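Local coordinates for acinetobacter secreted protease CpaA (Acinetobacter nosocomialis M2, PDB 6O38), which is a secreted zinc metalloprotease, probably exported by the type II secretion system with the help of its dedicated chaperone CpaB, at residues S283-I294 with Q303-N314. Residues are numbered along the deposited sequence; the frame is centred on the assembly and turned at random.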
ATOM      1  N   SER A 283       0.839 -13.517   3.194  1.00 36.40           N
ATOM      2  CA  SER A 283       1.647 -14.631   3.666  1.00 35.97           C
ATOM      3  C   SER A 283       3.050 -14.124   3.967  1.00 36.04           C
ATOM      4  O   SER A 283       3.484 -13.130   3.375  1.00 36.28           O
ATOM      5  CB  SER A 283       1.700 -15.762   2.629  1.00 35.69           C
ATOM      6  OG  SER A 283       2.143 -15.282   1.373  1.00 35.84           O
ATOM      7  N   PRO A 284       3.776 -14.779   4.870  1.00 35.57           N
ATOM      8  CA  PRO A 284       5.107 -14.286   5.241  1.00 35.66           C
ATOM      9  C   PRO A 284       6.134 -14.517   4.142  1.00 35.67           C
ATOM     10  O   PRO A 284       5.969 -15.355   3.253  1.00 35.48           O
ATOM     11  CB  PRO A 284       5.456 -15.101   6.495  1.00 36.04           C
ATOM     12  CG  PRO A 284       4.160 -15.681   6.967  1.00 36.20           C
ATOM     13  CD  PRO A 284       3.337 -15.881   5.739  1.00 35.77           C
ATOM     14  N   THR A 285       7.214 -13.744   4.224  1.00 36.28           N
ATOM     15  CA  THR A 285       8.355 -13.865   3.324  1.00 36.63           C
ATOM     16  C   THR A 285       9.623 -13.902   4.161  1.00 36.96           C
ATOM     17  O   THR A 285       9.911 -12.949   4.894  1.00 37.01           O
ATOM     18  CB  THR A 285       8.410 -12.704   2.325  1.00 36.92           C
ATOM     19  OG1 THR A 285       7.206 -12.678   1.547  1.00 37.00           O
ATOM     20  CG2 THR A 285       9.610 -12.853   1.399  1.00 37.30           C
ATOM     21  N   LYS A 286      10.375 -14.994   4.058  1.00 36.58           N
ATOM     22  CA  LYS A 286      11.678 -15.077   4.704  1.00 37.20           C
ATOM     23  C   LYS A 286      12.698 -14.297   3.885  1.00 37.37           C
ATOM     24  O   LYS A 286      12.842 -14.524   2.679  1.00 37.61           O
ATOM     25  CB  LYS A 286      12.112 -16.535   4.854  1.00 37.85           C
ATOM     26  CG  LYS A 286      13.472 -16.719   5.511  1.00 38.58           C
ATOM     27  CD  LYS A 286      13.799 -18.195   5.683  1.00 39.51           C
ATOM     28  CE  LYS A 286      15.167 -18.395   6.317  1.00 40.62           C
ATOM     29  NZ  LYS A 286      15.389 -17.486   7.476  1.00 40.60           N
ATOM     30  N   VAL A 287      13.400 -13.374   4.537  1.00 36.68           N
ATOM     31  CA  VAL A 287      14.319 -12.464   3.865  1.00 37.17           C
ATOM     32  C   VAL A 287      15.709 -12.651   4.455  1.00 37.73           C
ATOM     33  O   VAL A 287      15.908 -12.474   5.664  1.00 37.87           O
ATOM     34  CB  VAL A 287      13.867 -11.000   3.993  1.00 37.26           C
ATOM     35  CG1 VAL A 287      14.908 -10.070   3.388  1.00 37.93           C
ATOM     36  CG2 VAL A 287      12.517 -10.803   3.324  1.00 36.85           C
ATOM     37  N   ILE A 288      16.664 -13.014   3.604  1.00 39.96           N
ATOM     38  CA  ILE A 288      18.080 -13.019   3.950  1.00 40.58           C
ATOM     39  C   ILE A 288      18.672 -11.763   3.322  1.00 40.99           C
ATOM     40  O   ILE A 288      18.947 -11.726   2.118  1.00 41.31           O
ATOM     41  CB  ILE A 288      18.781 -14.288   3.459  1.00 41.09           C
ATOM     42  CG1 ILE A 288      18.014 -15.533   3.910  1.00 40.86           C
ATOM     43  CG2 ILE A 288      20.214 -14.335   3.967  1.00 41.62           C
ATOM     44  CD1 ILE A 288      18.596 -16.831   3.391  1.00 41.48           C
ATOM     45  N   ASP A 289      18.877 -10.726   4.133  1.00 46.48           N
ATOM     46  CA  ASP A 289      19.225  -9.417   3.605  1.00 46.91           C
ATOM     47  C   ASP A 289      20.730  -9.306   3.364  1.00 47.58           C
ATOM     48  O   ASP A 289      21.503 -10.236   3.611  1.00 47.80           O
ATOM     49  CB  ASP A 289      18.721  -8.314   4.537  1.00 47.06           C
ATOM     50  CG  ASP A 289      19.249  -8.446   5.957  1.00 47.52           C
ATOM     51  OD1 ASP A 289      20.137  -9.288   6.203  1.00 48.00           O
ATOM     52  OD2 ASP A 289      18.772  -7.694   6.836  1.00 47.82           O
ATOM     53  N   SER A 290      21.151  -8.139   2.872  1.00 47.39           N
ATOM     54  CA  SER A 290      22.517  -7.932   2.404  1.00 48.23           C
ATOM     55  C   SER A 290      23.557  -7.994   3.517  1.00 48.51           C
ATOM     56  O   SER A 290      24.754  -8.045   3.213  1.00 49.27           O
ATOM     57  CB  SER A 290      22.617  -6.587   1.682  1.00 48.67           C
ATOM     58  OG  SER A 290      22.153  -5.531   2.504  1.00 48.53           O
ATOM     59  N   THR A 291      23.142  -7.987   4.783  1.00 49.10           N
ATOM     60  CA  THR A 291      24.074  -8.100   5.897  1.00 49.55           C
ATOM     61  C   THR A 291      24.094  -9.490   6.521  1.00 49.39           C
ATOM     62  O   THR A 291      24.979  -9.772   7.337  1.00 49.79           O
ATOM     63  CB  THR A 291      23.745  -7.063   6.978  1.00 49.77           C
ATOM     64  OG1 THR A 291      22.372  -7.192   7.367  1.00 49.06           O
ATOM     65  CG2 THR A 291      23.991  -5.655   6.457  1.00 50.64           C
ATOM     66  N   ALA A 292      23.154 -10.356   6.161  1.00 45.33           N
ATOM     67  CA  ALA A 292      23.087 -11.703   6.705  1.00 45.19           C
ATOM     68  C   ALA A 292      23.832 -12.687   5.808  1.00 45.64           C
ATOM     69  O   ALA A 292      24.015 -12.464   4.610  1.00 45.84           O
ATOM     70  CB  ALA A 292      21.632 -12.145   6.874  1.00 44.44           C
ATOM     71  N   THR A 293      24.265 -13.790   6.414  1.00 42.51           N
ATOM     72  CA  THR A 293      24.962 -14.830   5.670  1.00 42.94           C
ATOM     73  C   THR A 293      23.986 -15.617   4.804  1.00 42.64           C
ATOM     74  O   THR A 293      22.901 -15.999   5.249  1.00 42.04           O
ATOM     75  CB  THR A 293      25.684 -15.774   6.632  1.00 43.42           C
ATOM     76  OG1 THR A 293      26.557 -15.015   7.476  1.00 43.88           O
ATOM     77  CG2 THR A 293      26.501 -16.803   5.862  1.00 44.03           C
ATOM     78  N   ILE A 294      24.381 -15.858   3.562  1.00 40.21           N
ATOM     79  CA  ILE A 294      23.579 -16.588   2.586  1.00 39.99           C
ATOM     80  C   ILE A 294      24.183 -17.980   2.432  1.00 40.47           C
ATOM     81  O   ILE A 294      25.377 -18.099   2.127  1.00 41.03           O
ATOM     82  CB  ILE A 294      23.529 -15.858   1.235  1.00 40.25           C
ATOM     83  CG1 ILE A 294      22.886 -14.481   1.402  1.00 39.79           C
ATOM     84  CG2 ILE A 294      22.770 -16.686   0.210  1.00 40.42           C
ATOM     85  CD1 ILE A 294      23.026 -13.592   0.190  1.00 40.28           C
ATOM     86  N   GLN A 303       7.726 -21.157   4.014  1.00 35.31           N
ATOM     87  CA  GLN A 303       6.725 -20.127   3.767  1.00 34.25           C
ATOM     88  C   GLN A 303       6.577 -19.962   2.258  1.00 33.84           C
ATOM     89  O   GLN A 303       7.420 -20.463   1.504  1.00 34.43           O
ATOM     90  CB  GLN A 303       7.122 -18.804   4.440  1.00 34.10           C
ATOM     91  CG  GLN A 303       8.434 -18.203   3.963  1.00 34.24           C
ATOM     92  CD  GLN A 303       9.649 -18.940   4.489  1.00 35.30           C
ATOM     93  OE1 GLN A 303       9.825 -19.085   5.700  1.00 35.82           O
ATOM     94  NE2 GLN A 303      10.495 -19.411   3.580  1.00 35.84           N
ATOM     95  N   PRO A 304       5.526 -19.296   1.773  1.00 33.01           N
ATOM     96  CA  PRO A 304       5.319 -19.231   0.316  1.00 33.06           C
ATOM     97  C   PRO A 304       6.422 -18.526  -0.461  1.00 33.51           C
ATOM     98  O   PRO A 304       6.555 -18.781  -1.664  1.00 34.01           O
ATOM     99  CB  PRO A 304       3.984 -18.486   0.187  1.00 32.62           C
ATOM    100  CG  PRO A 304       3.273 -18.787   1.454  1.00 32.41           C
ATOM    101  CD  PRO A 304       4.344 -18.805   2.506  1.00 32.62           C
ATOM    102  N   THR A 305       7.216 -17.654   0.163  1.00 33.32           N
ATOM    103  CA  THR A 305       8.192 -16.871  -0.584  1.00 33.65           C
ATOM    104  C   THR A 305       9.480 -16.708   0.210  1.00 33.99           C
ATOM    105  O   THR A 305       9.464 -16.575   1.439  1.00 33.84           O
ATOM    106  CB  THR A 305       7.631 -15.480  -0.931  1.00 33.55           C
ATOM    107  OG1 THR A 305       6.301 -15.612  -1.443  1.00 33.42           O
ATOM    108  CG2 THR A 305       8.502 -14.782  -1.965  1.00 34.14           C
ATOM    109  N   LEU A 306      10.599 -16.707  -0.514  1.00 33.16           N
ATOM    110  CA  LEU A 306      11.917 -16.478   0.060  1.00 33.69           C
ATOM    111  C   LEU A 306      12.654 -15.479  -0.817  1.00 34.08           C
ATOM    112  O   LEU A 306      12.708 -15.651  -2.039  1.00 34.58           O
ATOM    113  CB  LEU A 306      12.717 -17.786   0.155  1.00 34.48           C
ATOM    114  CG  LEU A 306      14.223 -17.648   0.410  1.00 35.24           C
ATOM    115  CD1 LEU A 306      14.502 -17.232   1.847  1.00 34.99           C
ATOM    116  CD2 LEU A 306      14.961 -18.937   0.066  1.00 36.29           C
ATOM    117  N   LYS A 307      13.215 -14.440  -0.203  1.00 36.01           N
ATOM    118  CA  LYS A 307      13.956 -13.413  -0.924  1.00 36.54           C
ATOM    119  C   LYS A 307      15.385 -13.368  -0.407  1.00 37.04           C
ATOM    120  O   LYS A 307      15.609 -13.266   0.802  1.00 36.73           O
ATOM    121  CB  LYS A 307      13.295 -12.042  -0.801  1.00 36.35           C
ATOM    122  CG  LYS A 307      13.912 -11.001  -1.741  1.00 37.28           C
ATOM    123  CD  LYS A 307      13.116  -9.707  -1.765  1.00 37.39           C
ATOM    124  CE  LYS A 307      11.766  -9.893  -2.440  1.00 37.12           C
ATOM    125  NZ  LYS A 307      11.044  -8.599  -2.540  1.00 37.38           N
ATOM    126  N   VAL A 308      16.348 -13.439  -1.321  1.00 37.17           N
ATOM    127  CA  VAL A 308      17.768 -13.460  -0.992  1.00 37.85           C
ATOM    128  C   VAL A 308      18.404 -12.201  -1.560  1.00 38.42           C
ATOM    129  O   VAL A 308      18.203 -11.877  -2.737  1.00 38.95           O
ATOM    130  CB  VAL A 308      18.459 -14.718  -1.548  1.00 38.61           C
ATOM    131  CG1 VAL A 308      19.940 -14.688  -1.224  1.00 39.44           C
ATOM    132  CG2 VAL A 308      17.799 -15.968  -0.985  1.00 38.18           C
ATOM    133  N   LYS A 309      19.173 -11.496  -0.731  1.00 40.88           N
ATOM    134  CA  LYS A 309      19.772 -10.211  -1.092  1.00 41.50           C
ATOM    135  C   LYS A 309      21.292 -10.355  -1.102  1.00 42.30           C
ATOM    136  O   LYS A 309      21.940 -10.305  -0.051  1.00 42.17           O
ATOM    137  CB  LYS A 309      19.326  -9.120  -0.123  1.00 41.02           C
ATOM    138  CG  LYS A 309      17.857  -8.752  -0.246  1.00 40.47           C
ATOM    139  CD  LYS A 309      17.535  -7.479   0.517  1.00 40.35           C
ATOM    140  CE  LYS A 309      16.040  -7.340   0.760  1.00 39.73           C
ATOM    141  NZ  LYS A 309      15.691  -6.039   1.399  1.00 40.14           N
ATOM    142  N   LEU A 310      21.857 -10.523  -2.295  1.00 40.61           N
ATOM    143  CA  LEU A 310      23.299 -10.641  -2.455  1.00 41.61           C
ATOM    144  C   LEU A 310      23.960  -9.270  -2.415  1.00 42.20           C
ATOM    145  O   LEU A 310      23.476  -8.313  -3.025  1.00 42.44           O
ATOM    146  CB  LEU A 310      23.637 -11.341  -3.772  1.00 42.54           C
ATOM    147  CG  LEU A 310      23.431 -12.854  -3.835  1.00 42.39           C
ATOM    148  CD1 LEU A 310      23.343 -13.317  -5.278  1.00 43.37           C
ATOM    149  CD2 LEU A 310      24.562 -13.567  -3.114  1.00 42.60           C
ATOM    150  N   SER A 311      25.074  -9.183  -1.692  1.00 44.89           N
ATOM    151  CA  SER A 311      25.859  -7.961  -1.602  1.00 45.62           C
ATOM    152  C   SER A 311      27.335  -8.332  -1.645  1.00 46.53           C
ATOM    153  O   SER A 311      27.699  -9.503  -1.786  1.00 46.72           O
ATOM    154  CB  SER A 311      25.520  -7.172  -0.332  1.00 45.02           C
ATOM    155  OG  SER A 311      26.026  -7.821   0.822  1.00 44.99           O
ATOM    156  N   THR A 312      28.193  -7.317  -1.524  1.00 47.05           N
ATOM    157  CA  THR A 312      29.631  -7.563  -1.526  1.00 48.01           C
ATOM    158  C   THR A 312      30.062  -8.327  -0.278  1.00 47.59           C
ATOM    159  O   THR A 312      30.961  -9.174  -0.340  1.00 48.09           O
ATOM    160  CB  THR A 312      30.387  -6.237  -1.636  1.00 48.90           C
ATOM    161  OG1 THR A 312      30.010  -5.573  -2.849  1.00 49.48           O
ATOM    162  CG2 THR A 312      31.892  -6.469  -1.641  1.00 49.85           C
ATOM    163  N   SER A 313      29.419  -8.058   0.859  1.00 48.12           N
ATOM    164  CA  SER A 313      29.825  -8.656   2.125  1.00 47.91           C
ATOM    165  C   SER A 313      29.249 -10.048   2.350  1.00 47.16           C
ATOM    166  O   SER A 313      29.719 -10.752   3.249  1.00 47.27           O
ATOM    167  CB  SER A 313      29.424  -7.742   3.287  1.00 47.64           C
ATOM    168  OG  SER A 313      28.034  -7.462   3.264  1.00 47.14           O
ATOM    169  N   ASN A 314      28.250 -10.467   1.566  1.00 44.78           N
ATOM    170  CA  ASN A 314      27.701 -11.814   1.679  1.00 44.23           C
ATOM    171  C   ASN A 314      27.704 -12.542   0.339  1.00 44.59           C
ATOM    172  O   ASN A 314      26.946 -13.501   0.160  1.00 44.12           O
ATOM    173  CB  ASN A 314      26.285 -11.789   2.268  1.00 43.15           C
ATOM    174  CG  ASN A 314      25.283 -11.055   1.385  1.00 42.79           C
ATOM    175  OD1 ASN A 314      25.599 -10.627   0.275  1.00 43.40           O
ATOM    176  ND2 ASN A 314      24.062 -10.912   1.884  1.00 41.88           N
TER
HETATM  177  O   HOH W   1       4.857 -15.354   1.122  1.00 35.68           O
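Lys-286 and Ile-288 pair in parallel with the strand of Lys-307: Lys-307 N donates to Lys-286 O (2.9 Å), Ile-288 N to Lys-307 O and Lys-309 N to Ile-288 O. Past this ladder Asn-314 takes over. Its ND2 bonds Ala-292 O at 3.1 Å, lying in that carbonyl's plane with the oxygen only 4° out of the amide plane, and also bonds Lys-309 O, so both its hydrogens are used and the amide's rotation is held. This ties the end of the type I turn Asp-289 to Ala-292, itself closed by Ala-292 N to Asp-289 O, to the other strand. Beside it Ser-311 OG gives a 2.7 Å bond to a lone pair of Ser-290 O; chi1 of 72° swings the hydroxyl toward that carbonyl. Ile-294 CD1 lies against the face of the Asn-314 amide, touching Val-308 CG1 and Leu-310 CD2, each 3.6 Å away and roughly at right angles to each other. Farther back, Lys-286 CB sits 3.5 Å from Gln-303 CD, and Lys-286 CG lies beside Leu-306 CD1. On the other face are Val-287 and Lys-307, whose NZ forms a salt bridge with Glu-410. Strand 305-310 sits between strands 277-288 and 330-335, parallel to both, where two StcE-type beta-sandwich regions probably meet, while Leu-319 of strand 318-320 packs on Ile-294 and Leu-310.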